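Local atomic coordinates of nicotinate-nucleotide pyrophosphorylase (PDB entry 2I14), a protein that probably catalyses the ATP-dependent transfer of phosphoribose from 5-phosphoribosyl 1-diphosphate to nicotinate, with release of diphosphate, a step of NAD(+) biosynthesis, and binds zinc. Residues P136-G141 and V289-V294; V179-H184 and P209-V214; V238-P243 and I271-G276; N249-I254 and K283-V288. All coordinates share one frame; numbering follows the deposited sequence.

Contact 1: residues P136-G141 and V289-V294; sequences PVYSFG and VDAFGV. With PCP (1-alpha-pyrophosphoryl-2-alpha,3-alpha-dihydroxy-4-beta-cyclopentane-methanol-5-phosphate), chain I.
Pro136, Tyr138 and Phe140 are stitched to Phe292 and Val294 by four backbone hydrogen bonds in the alternating pattern of parallel strands. Phe292 gives its N to Pro136 O (2.9 Å) and takes Tyr138 N on its own O (2.7 Å); Val294 does the same with Tyr138 O and Phe140 N. On the face holding Val137, Phe292 and Val294, Val137 has CG1 anti to its backbone N (chi1 179°), which carries that methyl to Val294 CG2 at 4.0 Å while CG2 rests by Phe292 CB. At the start of the pairing, Ala291 CB lies 3.6 Å from Pro136 CG, a closeness that suits so short a side chain. The Tyr138 ring touches the same methyl. The aromatic contact lies near the ligand: Gly293 CA makes an off-centre CH-pi contact, 4.1 Å from the centroid of the Phe140 ring, and the lack of a side chain leaves that ring its place. Phe140 CD2 then comes within 3.2 Å of the ligand hydroxyl O3, as one wall of the pocket. Strand 291-294 lies between strands 137-139 and 270-274; Phe292 and Val294 pack on Ile282 of helix 279-283, and Val137 and Val294 on Ile128 of helix 108-131.

Contact 2: residues V179-H184 and P209-V214; sequences VGTMPH and PRIALV. With ZN (zinc ion), chain H; PCP (1-alpha-pyrophosphoryl-2-alpha,3-alpha-dihydroxy-4-beta-cyclopentane-methanol-5-phosphate), chain I.
Met182 starts with CG anti to its carbonyl carbon (chi1 -65°) and bends at chi3 (53°), laying SD along strand 211-213, while Leu213, with CG anti to the backbone N (chi1 -153°), sends its branches back to the loop. Met182 SD lies 3.6 Å from Leu213 N, a weak hydrogen bond that suits a soft acceptor, and packs by Ile211 O. Nearer the backbone the two side chains cross, Met182 CB to Leu213 CB at 3.8 Å, and Leu213 CG meets Met182 O. With an alanine in place of Met182, Leu213 N would probably lose its sulfur partner and a gap would open between loop and strand. Leu213 CD1 stands over one face of the His184 ring in a CH-pi contact, 3.4 Å from the centroid. His184 NE2 binds zinc at 2.5 Å, and Asp241 holds the same ion. Pro183 is the N-cap of helix 184-190, and His184 N makes a weak hydrogen bond to ligand O1B (2.8 Å). The methyl lies over the imidazole face while NE2 points to the metal at the ring's edge, and a backbone N-H meets the pyrophosphate, consistent with a pocket in which zinc lies beside the diphosphate of this substrate analogue.

Contact 3: residues V238-P243 and I271-G276; sequences VRLDTP and IFVSGG. With ZN (zinc ion), chain H; PCP (1-alpha-pyrophosphoryl-2-alpha,3-alpha-dihydroxy-4-beta-cyclopentane-methanol-5-phosphate), chain I.
A parallel beta-alpha-beta unit of the TIM-barrel-like domain sets Val238-Leu240 beside Ile271-Ser274, with ligand and zinc at their C-terminal ends. Phe272 N bonds to Val238 O (2.8 Å), Leu240 N to Phe272 O, and Ser274 N to Leu240 O (3.1 Å). On one face Leu240 CD2 meets Ile271 CG2. On the other, Arg239 and Phe272 run alongside each other in the same direction, Arg239 CG to Phe272 CD1 at 3.6 Å and the flat groups 31° apart. The arginine bends at chi3 (89°), with Ser274 OG over one face of the guanidinium, toward its rim, and Arg239 NH2 within 3.2 Å of the bridging ligand oxygen O3A. A long salt bridge joins Arg239 NH2 to Asp241 OD1 (3.7 Å), and Asp241 OD2 binds zinc at 2.4 Å. A leucine in place of Arg239 is likely to leave the pyrophosphate short of a positive charge and Asp241 without this ion-pair mate. Gly275 takes backbone angles at which a side chain would strike the preceding carbonyl, and Gly276 N donates to ligand O3P (3.1 Å). Strands 211-213 and 291-294 flank the pair, helix 250-263 packs Ile254 on Ile271, and Arg239 touches Tyr27 of the second subunit.

Contact 4: residues N249-I254 and K283-V288; sequences NFRKII and KEIVDV
Ile285 pushes CD1 into the start of helix 250-263, where it meets Phe250 CD2 (3.3 Å) and Ile254 CD1 (3.4 Å). The Phe250 side chain runs roughly perpendicular to that of Ile285, and Ile254 CD1 lies over one face of the Phe250 ring, near its rim. Isoleucine suits the spot because its CG1-CD1 branch can turn in toward the helix although CB points elsewhere. Beside it Arg251 passes Ile285 in the opposite direction, Arg251 CB to Ile285 CG1 at 3.8 Å. Arg251 begins with CG anti to its backbone N (chi1 168°) and turns sharply at chi2 (96°), which lays the guanidinium flat on Val288: the CG2 methyl sits over its centre, 3.4 Å from CZ. Arg251 NE has a long, weak ion pair with Glu255, one turn along the helix. Arg251 CD rests against Glu284 O. The helix is capped here: Asn249 is the N-cap residue, its OD1 taking Lys252 N at 3.1 Å, a straight bond whose donor stands above the carbonyl plane. A water links the same OD1 (3.0 Å) to OE2 of Glu284, the first residue after helix 279-283, joining the start of one helix to the end of the other. The 283-288 segment is folded by Val288 N bonding to Ile285 O at 3.2 Å. Further out, Asp287 makes a salt bridge with Lys133, Phe250 has a cation-pi contact with Arg247 and packs on Val273, and Ile254 packs on Ile271. The backbone of Asn249 is hydrogen-bonded to the third subunit, and Lys252 NZ bonds weakly to Thr51 O of the fourth.

Overall arrangement
From the N terminus, 136-141 is the first segment met, and contact 1 closes last, at 289-294, so its long loop contains the other three. Contact 2 closes early: 179-184 returns at 209-214 after helices 184-190 and 193-203. Contact 3 then opens at 238-243, contact 4 opens at 249-254, and they close in the same order at 271-276 and 283-288, so these two cross. Contacts 1, 2 and 3 all reach one parallel sheet and meet the ligand; contacts 2 and 3 share the zinc through His184 and Asp241. Contact 4 lies on the helical layer, tying helix 250-263 to the turn leading into strand 291-294.

Contact 1: residues P136-G141 and V289-V294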
# COMPACT_ATOMS: atom_id res chain seq x y z
N PRO A 136 0.56 -31.99 -16.76
CA PRO A 136 0.86 -32.92 -15.67
C PRO A 136 1.56 -32.28 -14.46
O PRO A 136 2.39 -31.38 -14.58
CB PRO A 136 1.71 -34.00 -16.36
CG PRO A 136 2.35 -33.26 -17.52
CD PRO A 136 1.23 -32.40 -18.02
N VAL A 137 1.20 -32.79 -13.28
CA VAL A 137 1.75 -32.31 -12.01
C VAL A 137 1.98 -33.49 -11.08
O VAL A 137 1.07 -34.28 -10.82
CB VAL A 137 0.78 -31.34 -11.30
CG1 VAL A 137 1.35 -30.89 -10.00
CG2 VAL A 137 0.51 -30.15 -12.18
N TYR A 138 3.19 -33.60 -10.55
CA TYR A 138 3.49 -34.72 -9.67
C TYR A 138 3.80 -34.31 -8.25
O TYR A 138 4.62 -33.43 -8.01
CB TYR A 138 4.65 -35.54 -10.25
CG TYR A 138 4.39 -36.00 -11.66
CD1 TYR A 138 4.97 -35.36 -12.76
CD2 TYR A 138 3.48 -37.01 -11.90
CE1 TYR A 138 4.64 -35.72 -14.05
CE2 TYR A 138 3.13 -37.37 -13.18
CZ TYR A 138 3.71 -36.73 -14.26
OH TYR A 138 3.32 -37.09 -15.54
N SER A 139 3.14 -34.97 -7.31
CA SER A 139 3.34 -34.73 -5.88
C SER A 139 4.74 -35.17 -5.45
O SER A 139 5.16 -36.28 -5.74
CB SER A 139 2.27 -35.49 -5.07
OG SER A 139 2.44 -35.29 -3.68
N PHE A 140 5.46 -34.28 -4.78
CA PHE A 140 6.83 -34.54 -4.33
C PHE A 140 7.02 -34.10 -2.88
O PHE A 140 8.11 -34.25 -2.32
CB PHE A 140 7.82 -33.71 -5.15
CG PHE A 140 8.04 -34.21 -6.54
CD1 PHE A 140 7.41 -35.35 -7.02
CD2 PHE A 140 8.94 -33.53 -7.38
CE1 PHE A 140 7.67 -35.82 -8.31
CE2 PHE A 140 9.21 -33.98 -8.66
CZ PHE A 140 8.58 -35.13 -9.13
N GLY A 141 5.96 -33.56 -2.28
CA GLY A 141 6.08 -33.02 -0.94
C GLY A 141 6.17 -33.80 0.35
O GLY A 141 6.52 -33.20 1.36
N VAL A 289 6.58 -24.70 -19.79
CA VAL A 289 7.02 -25.89 -19.09
C VAL A 289 6.08 -27.04 -19.45
O VAL A 289 4.89 -26.83 -19.69
CB VAL A 289 7.04 -25.67 -17.56
CG1 VAL A 289 8.13 -24.69 -17.21
CG2 VAL A 289 5.72 -25.13 -17.11
N ASP A 290 6.64 -28.24 -19.49
CA ASP A 290 5.87 -29.41 -19.86
C ASP A 290 5.19 -30.12 -18.71
O ASP A 290 4.02 -30.51 -18.82
CB ASP A 290 6.77 -30.38 -20.62
CG ASP A 290 7.10 -29.89 -22.02
OD1 ASP A 290 8.01 -29.04 -22.18
OD2 ASP A 290 6.42 -30.35 -22.97
N ALA A 291 5.92 -30.30 -17.60
CA ALA A 291 5.38 -30.97 -16.43
C ALA A 291 5.91 -30.37 -15.15
O ALA A 291 7.08 -29.95 -15.08
CB ALA A 291 5.70 -32.44 -16.48
N PHE A 292 5.06 -30.35 -14.13
CA PHE A 292 5.41 -29.77 -12.83
C PHE A 292 5.62 -30.76 -11.70
O PHE A 292 4.89 -31.74 -11.57
CB PHE A 292 4.34 -28.80 -12.37
CG PHE A 292 4.11 -27.65 -13.29
CD1 PHE A 292 3.17 -27.74 -14.30
CD2 PHE A 292 4.79 -26.46 -13.12
CE1 PHE A 292 2.91 -26.65 -15.12
CE2 PHE A 292 4.53 -25.37 -13.93
CZ PHE A 292 3.58 -25.48 -14.94
N GLY A 293 6.62 -30.45 -10.87
CA GLY A 293 6.92 -31.25 -9.69
C GLY A 293 6.64 -30.35 -8.49
O GLY A 293 7.41 -29.42 -8.20
N VAL A 294 5.54 -30.60 -7.79
CA VAL A 294 5.22 -29.75 -6.66
C VAL A 294 5.36 -30.42 -5.29
O VAL A 294 4.86 -31.52 -5.09
CB VAL A 294 3.78 -29.18 -6.79
CG1 VAL A 294 3.39 -28.38 -5.55
CG2 VAL A 294 3.70 -28.31 -8.01
C1 PCP I . 12.86 -30.82 -3.96
C2 PCP I . 11.94 -31.90 -3.34
C3 PCP I . 10.95 -32.25 -4.47
C4 PCP I . 10.72 -30.92 -5.23
C5 PCP I . 12.05 -30.27 -5.09
CP PCP I . 9.55 -30.04 -4.70
O1 PCP I . 14.09 -31.44 -4.61
O2 PCP I . 12.69 -33.05 -2.94
O3 PCP I . 11.46 -33.22 -5.40
OP PCP I . 9.66 -29.60 -3.30
P PCP I . 9.19 -28.13 -2.78
O1P PCP I . 8.45 -28.34 -1.51
O2P PCP I . 8.32 -27.55 -3.85
O3P PCP I . 10.44 -27.36 -2.55
PA PCP I . 15.26 -30.63 -5.32
O1A PCP I . 15.76 -29.61 -4.31
O2A PCP I . 14.64 -29.97 -6.53
O3A PCP I . 16.30 -31.74 -5.66
PB PCP I . 16.81 -33.06 -5.01
O1B PCP I . 18.00 -33.61 -5.73
O2B PCP I . 15.81 -34.10 -5.03
O3B PCP I . 17.20 -32.83 -3.59

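Contact 2: residues V179-H184 and P209-V214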
# COMPACT_ATOMS: atom_id res chain seq x y z
N VAL A 179 6.19 -42.57 -9.36
CA VAL A 179 7.13 -42.09 -10.35
C VAL A 179 8.16 -41.17 -9.70
O VAL A 179 8.03 -40.84 -8.53
CB VAL A 179 6.40 -41.33 -11.47
CG1 VAL A 179 5.69 -40.11 -10.90
CG2 VAL A 179 7.38 -40.96 -12.59
N GLY A 180 9.17 -40.77 -10.46
CA GLY A 180 10.19 -39.89 -9.92
C GLY A 180 11.24 -39.61 -10.97
O GLY A 180 11.04 -39.94 -12.13
N THR A 181 12.36 -39.01 -10.56
CA THR A 181 13.45 -38.69 -11.48
C THR A 181 14.82 -39.00 -10.88
O THR A 181 15.08 -40.12 -10.48
CB THR A 181 13.41 -37.20 -11.93
OG1 THR A 181 13.92 -36.36 -10.88
CG2 THR A 181 11.99 -36.77 -12.25
N MET A 182 15.70 -38.00 -10.81
CA MET A 182 17.05 -38.17 -10.29
C MET A 182 17.36 -37.24 -9.15
O MET A 182 17.00 -36.06 -9.18
CB MET A 182 18.09 -37.87 -11.36
CG MET A 182 18.13 -38.80 -12.54
SD MET A 182 19.36 -38.11 -13.67
CE MET A 182 20.78 -37.95 -12.55
N PRO A 183 18.07 -37.74 -8.13
CA PRO A 183 18.46 -36.94 -6.96
C PRO A 183 19.78 -36.25 -7.27
O PRO A 183 20.46 -36.60 -8.23
CB PRO A 183 18.62 -37.99 -5.86
CG PRO A 183 17.80 -39.12 -6.32
CD PRO A 183 18.11 -39.17 -7.78
N HIS A 184 20.13 -35.27 -6.45
CA HIS A 184 21.38 -34.55 -6.60
C HIS A 184 22.47 -35.42 -6.02
O HIS A 184 23.63 -35.34 -6.42
CB HIS A 184 21.33 -33.24 -5.82
CG HIS A 184 20.90 -32.08 -6.64
ND1 HIS A 184 21.76 -31.42 -7.50
CD2 HIS A 184 19.70 -31.48 -6.78
CE1 HIS A 184 21.10 -30.47 -8.13
NE2 HIS A 184 19.85 -30.48 -7.71
N PRO A 209 10.60 -43.21 -17.68
CA PRO A 209 11.02 -42.03 -18.43
C PRO A 209 12.32 -41.54 -17.85
O PRO A 209 12.52 -41.61 -16.65
CB PRO A 209 9.89 -41.05 -18.20
CG PRO A 209 8.70 -41.96 -18.08
CD PRO A 209 9.22 -43.06 -17.20
N ARG A 210 13.21 -41.06 -18.70
CA ARG A 210 14.50 -40.60 -18.22
C ARG A 210 14.66 -39.10 -18.30
O ARG A 210 14.88 -38.53 -19.36
CB ARG A 210 15.62 -41.33 -18.97
CG ARG A 210 15.68 -42.80 -18.63
CD ARG A 210 16.37 -43.63 -19.69
NE ARG A 210 16.74 -44.96 -19.19
CZ ARG A 210 15.88 -45.89 -18.77
NH1 ARG A 210 14.57 -45.67 -18.78
NH2 ARG A 210 16.34 -47.06 -18.34
N ILE A 211 14.52 -38.46 -17.14
CA ILE A 211 14.64 -37.02 -17.03
C ILE A 211 15.97 -36.75 -16.34
O ILE A 211 16.23 -37.27 -15.27
CB ILE A 211 13.50 -36.42 -16.18
CG1 ILE A 211 12.14 -36.82 -16.76
CG2 ILE A 211 13.64 -34.90 -16.13
CD1 ILE A 211 11.65 -38.19 -16.34
N ALA A 212 16.81 -35.95 -16.98
CA ALA A 212 18.12 -35.63 -16.44
C ALA A 212 18.12 -34.46 -15.46
O ALA A 212 17.55 -33.40 -15.73
CB ALA A 212 19.09 -35.35 -17.58
N LEU A 213 18.76 -34.66 -14.32
CA LEU A 213 18.84 -33.62 -13.31
C LEU A 213 20.02 -32.74 -13.72
O LEU A 213 21.18 -33.01 -13.39
CB LEU A 213 19.06 -34.26 -11.94
CG LEU A 213 18.56 -33.47 -10.72
CD1 LEU A 213 19.57 -32.41 -10.32
CD2 LEU A 213 17.22 -32.85 -11.04
N VAL A 214 19.70 -31.68 -14.45
CA VAL A 214 20.68 -30.72 -14.97
C VAL A 214 21.48 -29.94 -13.94
O VAL A 214 22.58 -30.35 -13.56
CB VAL A 214 19.99 -29.73 -15.89
CG1 VAL A 214 21.00 -28.71 -16.38
CG2 VAL A 214 19.35 -30.49 -17.04
ZN ZN H . 19.28 -28.30 -8.68
C1 PCP I . 12.86 -30.82 -3.96
C2 PCP I . 11.94 -31.90 -3.34
C3 PCP I . 10.95 -32.25 -4.47
C4 PCP I . 10.72 -30.92 -5.23
C5 PCP I . 12.05 -30.27 -5.09
CP PCP I . 9.55 -30.04 -4.70
O1 PCP I . 14.09 -31.44 -4.61
O2 PCP I . 12.69 -33.05 -2.94
O3 PCP I . 11.46 -33.22 -5.40
OP PCP I . 9.66 -29.60 -3.30
P PCP I . 9.19 -28.13 -2.78
O1P PCP I . 8.45 -28.34 -1.51
O2P PCP I . 8.32 -27.55 -3.85
O3P PCP I . 10.44 -27.36 -2.55
PA PCP I . 15.26 -30.63 -5.32
O1A PCP I . 15.76 -29.61 -4.31
O2A PCP I . 14.64 -29.97 -6.53
O3A PCP I . 16.30 -31.74 -5.66
PB PCP I . 16.81 -33.06 -5.01
O1B PCP I . 18.00 -33.61 -5.73
O2B PCP I . 15.81 -34.10 -5.03
O3B PCP I . 17.20 -32.83 -3.59

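Contact 3: residues V238-P243 and I271-G276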
# COMPACT_ATOMS: atom_id res chain seq x y z
N VAL A 238 14.26 -32.79 -19.33
CA VAL A 238 15.30 -32.21 -18.50
C VAL A 238 14.59 -31.55 -17.32
O VAL A 238 13.55 -30.93 -17.49
CB VAL A 238 16.11 -31.17 -19.30
CG1 VAL A 238 16.53 -30.01 -18.41
CG2 VAL A 238 17.35 -31.85 -19.90
N ARG A 239 15.15 -31.70 -16.12
CA ARG A 239 14.53 -31.10 -14.93
C ARG A 239 15.25 -29.85 -14.44
O ARG A 239 16.47 -29.86 -14.27
CB ARG A 239 14.47 -32.10 -13.77
CG ARG A 239 13.45 -31.73 -12.70
CD ARG A 239 13.39 -32.76 -11.57
NE ARG A 239 14.36 -32.48 -10.50
CZ ARG A 239 14.50 -33.21 -9.40
NH1 ARG A 239 13.76 -34.28 -9.20
NH2 ARG A 239 15.39 -32.85 -8.49
N LEU A 240 14.49 -28.78 -14.24
CA LEU A 240 15.05 -27.53 -13.73
C LEU A 240 14.49 -27.29 -12.34
O LEU A 240 13.27 -27.29 -12.13
CB LEU A 240 14.71 -26.35 -14.64
CG LEU A 240 15.26 -26.38 -16.06
CD1 LEU A 240 16.74 -26.75 -16.03
CD2 LEU A 240 14.46 -27.38 -16.89
N ASP A 241 15.39 -27.10 -11.38
CA ASP A 241 15.02 -26.86 -9.99
C ASP A 241 15.97 -25.82 -9.42
O ASP A 241 16.48 -25.96 -8.31
CB ASP A 241 15.09 -28.16 -9.17
CG ASP A 241 16.50 -28.72 -9.08
OD1 ASP A 241 16.80 -29.48 -8.13
OD2 ASP A 241 17.31 -28.41 -9.98
N THR A 242 16.22 -24.78 -10.20
CA THR A 242 17.13 -23.73 -9.76
C THR A 242 16.94 -23.33 -8.30
O THR A 242 15.82 -23.06 -7.85
CB THR A 242 16.96 -22.47 -10.63
OG1 THR A 242 17.03 -22.85 -12.00
CG2 THR A 242 18.06 -21.47 -10.33
N PRO A 243 18.03 -23.32 -7.52
CA PRO A 243 17.94 -22.94 -6.11
C PRO A 243 17.47 -21.48 -6.03
O PRO A 243 17.76 -20.68 -6.93
CB PRO A 243 19.37 -23.11 -5.61
CG PRO A 243 19.88 -24.23 -6.47
CD PRO A 243 19.37 -23.85 -7.84
N ILE A 271 10.64 -29.79 -20.95
CA ILE A 271 11.10 -29.08 -19.77
C ILE A 271 10.25 -29.44 -18.57
O ILE A 271 9.07 -29.10 -18.50
CB ILE A 271 11.03 -27.56 -19.96
CG1 ILE A 271 11.78 -27.16 -21.24
CG2 ILE A 271 11.65 -26.86 -18.76
CD1 ILE A 271 13.27 -27.43 -21.20
N PHE A 272 10.86 -30.14 -17.62
CA PHE A 272 10.19 -30.56 -16.41
C PHE A 272 10.78 -29.73 -15.27
O PHE A 272 12.00 -29.67 -15.10
CB PHE A 272 10.45 -32.04 -16.18
CG PHE A 272 9.69 -32.62 -15.02
CD1 PHE A 272 10.05 -32.31 -13.71
CD2 PHE A 272 8.61 -33.46 -15.24
CE1 PHE A 272 9.35 -32.84 -12.63
CE2 PHE A 272 7.89 -33.99 -14.17
CZ PHE A 272 8.26 -33.68 -12.86
N VAL A 273 9.92 -29.05 -14.51
CA VAL A 273 10.39 -28.22 -13.40
C VAL A 273 9.77 -28.59 -12.06
O VAL A 273 8.67 -29.12 -11.97
CB VAL A 273 10.12 -26.71 -13.64
CG1 VAL A 273 10.68 -26.29 -14.98
CG2 VAL A 273 8.63 -26.42 -13.54
N SER A 274 10.52 -28.29 -11.01
CA SER A 274 10.07 -28.56 -9.68
C SER A 274 10.91 -27.65 -8.78
O SER A 274 11.97 -27.19 -9.18
CB SER A 274 10.30 -30.02 -9.33
OG SER A 274 11.69 -30.28 -9.17
N GLY A 275 10.41 -27.38 -7.58
CA GLY A 275 11.17 -26.54 -6.68
C GLY A 275 10.39 -25.35 -6.19
O GLY A 275 10.18 -24.38 -6.92
N GLY A 276 9.98 -25.45 -4.93
CA GLY A 276 9.23 -24.40 -4.27
C GLY A 276 8.35 -23.56 -5.17
O GLY A 276 8.71 -22.45 -5.52
ZN ZN H . 19.28 -28.30 -8.68
C1 PCP I . 12.86 -30.82 -3.96
C2 PCP I . 11.94 -31.90 -3.34
C3 PCP I . 10.95 -32.25 -4.47
C4 PCP I . 10.72 -30.92 -5.23
C5 PCP I . 12.05 -30.27 -5.09
CP PCP I . 9.55 -30.04 -4.70
O1 PCP I . 14.09 -31.44 -4.61
O2 PCP I . 12.69 -33.05 -2.94
O3 PCP I . 11.46 -33.22 -5.40
OP PCP I . 9.66 -29.60 -3.30
P PCP I . 9.19 -28.13 -2.78
O1P PCP I . 8.45 -28.34 -1.51
O2P PCP I . 8.32 -27.55 -3.85
O3P PCP I . 10.44 -27.36 -2.55
PA PCP I . 15.26 -30.63 -5.32
O1A PCP I . 15.76 -29.61 -4.31
O2A PCP I . 14.64 -29.97 -6.53
O3A PCP I . 16.30 -31.74 -5.66
PB PCP I . 16.81 -33.06 -5.01
O1B PCP I . 18.00 -33.61 -5.73
O2B PCP I . 15.81 -34.10 -5.03
O3B PCP I . 17.20 -32.83 -3.59

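Contact 4: residues N249-I254 and K283-V288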
# COMPACT_ATOMS: atom_id res chain seq x y z
N ASN A 249 15.06 -15.04 -12.59
CA ASN A 249 13.83 -15.01 -13.36
C ASN A 249 13.68 -16.41 -13.88
O ASN A 249 14.26 -16.76 -14.91
CB ASN A 249 13.93 -14.02 -14.51
CG ASN A 249 12.58 -13.73 -15.15
OD1 ASN A 249 11.80 -14.63 -15.45
ND2 ASN A 249 12.31 -12.47 -15.37
N PHE A 250 12.91 -17.23 -13.18
CA PHE A 250 12.74 -18.61 -13.60
C PHE A 250 12.24 -18.70 -15.04
O PHE A 250 12.78 -19.47 -15.83
CB PHE A 250 11.79 -19.34 -12.66
CG PHE A 250 12.03 -20.83 -12.59
CD1 PHE A 250 13.33 -21.33 -12.61
CD2 PHE A 250 10.95 -21.72 -12.52
CE1 PHE A 250 13.56 -22.71 -12.56
CE2 PHE A 250 11.17 -23.09 -12.47
CZ PHE A 250 12.48 -23.59 -12.49
N ARG A 251 11.22 -17.93 -15.37
CA ARG A 251 10.68 -17.93 -16.72
C ARG A 251 11.82 -17.78 -17.72
O ARG A 251 12.01 -18.63 -18.60
CB ARG A 251 9.73 -16.76 -16.88
CG ARG A 251 9.33 -16.48 -18.32
CD ARG A 251 8.03 -17.13 -18.65
NE ARG A 251 7.68 -16.92 -20.05
CZ ARG A 251 6.53 -17.32 -20.59
NH1 ARG A 251 5.63 -17.94 -19.84
NH2 ARG A 251 6.31 -17.12 -21.88
N LYS A 252 12.57 -16.70 -17.60
CA LYS A 252 13.68 -16.45 -18.50
C LYS A 252 14.63 -17.63 -18.53
O LYS A 252 15.05 -18.05 -19.61
CB LYS A 252 14.43 -15.20 -18.07
CG LYS A 252 13.84 -13.89 -18.56
CD LYS A 252 14.74 -12.77 -18.09
CE LYS A 252 14.18 -11.38 -18.39
NZ LYS A 252 15.11 -10.36 -17.79
N ILE A 253 15.00 -18.15 -17.36
CA ILE A 253 15.92 -19.29 -17.30
C ILE A 253 15.35 -20.48 -18.07
O ILE A 253 16.06 -21.15 -18.81
CB ILE A 253 16.23 -19.70 -15.83
CG1 ILE A 253 17.01 -18.59 -15.13
CG2 ILE A 253 17.05 -20.99 -15.80
CD1 ILE A 253 17.44 -18.94 -13.71
N ILE A 254 14.06 -20.74 -17.90
CA ILE A 254 13.42 -21.84 -18.61
C ILE A 254 13.48 -21.64 -20.12
O ILE A 254 13.71 -22.59 -20.87
CB ILE A 254 11.95 -21.97 -18.22
CG1 ILE A 254 11.85 -22.37 -16.74
CG2 ILE A 254 11.26 -22.97 -19.14
CD1 ILE A 254 10.43 -22.53 -16.23
N LYS A 283 1.61 -20.02 -12.72
CA LYS A 283 0.87 -19.24 -13.69
C LYS A 283 1.84 -18.44 -14.52
O LYS A 283 1.58 -18.19 -15.69
CB LYS A 283 -0.08 -18.25 -13.01
CG LYS A 283 -1.25 -18.84 -12.28
CD LYS A 283 -2.01 -17.72 -11.58
CE LYS A 283 -3.02 -18.26 -10.59
NZ LYS A 283 -3.53 -17.24 -9.63
N GLU A 284 2.96 -18.03 -13.94
CA GLU A 284 3.89 -17.23 -14.72
C GLU A 284 4.90 -18.07 -15.48
O GLU A 284 5.92 -17.56 -15.95
CB GLU A 284 4.61 -16.22 -13.81
CG GLU A 284 5.61 -16.80 -12.82
CD GLU A 284 6.20 -15.76 -11.85
OE1 GLU A 284 5.55 -15.46 -10.82
OE2 GLU A 284 7.30 -15.24 -12.13
N ILE A 285 4.61 -19.35 -15.65
CA ILE A 285 5.57 -20.21 -16.30
C ILE A 285 4.96 -21.43 -17.02
O ILE A 285 5.67 -22.17 -17.70
CB ILE A 285 6.64 -20.57 -15.22
CG1 ILE A 285 7.94 -19.85 -15.57
CG2 ILE A 285 6.78 -22.07 -15.02
CD1 ILE A 285 9.02 -19.95 -14.53
N VAL A 286 3.64 -21.59 -16.92
CA VAL A 286 2.93 -22.72 -17.54
C VAL A 286 3.20 -22.92 -19.02
O VAL A 286 3.52 -24.02 -19.47
CB VAL A 286 1.41 -22.58 -17.46
CG1 VAL A 286 0.80 -23.92 -17.17
CG2 VAL A 286 1.03 -21.53 -16.45
N ASP A 287 3.02 -21.84 -19.78
CA ASP A 287 3.18 -21.89 -21.22
C ASP A 287 4.59 -22.15 -21.72
O ASP A 287 4.88 -21.99 -22.90
CB ASP A 287 2.64 -20.59 -21.84
CG ASP A 287 1.19 -20.33 -21.49
OD1 ASP A 287 0.39 -21.30 -21.50
OD2 ASP A 287 0.84 -19.16 -21.21
N VAL A 288 5.49 -22.57 -20.85
CA VAL A 288 6.85 -22.81 -21.29
C VAL A 288 7.41 -24.05 -20.59
O VAL A 288 8.57 -24.41 -20.78
CB VAL A 288 7.72 -21.57 -20.99
CG1 VAL A 288 9.18 -21.85 -21.29
CG2 VAL A 288 7.23 -20.41 -21.84
O HOH W 1 9.45 -15.07 -13.58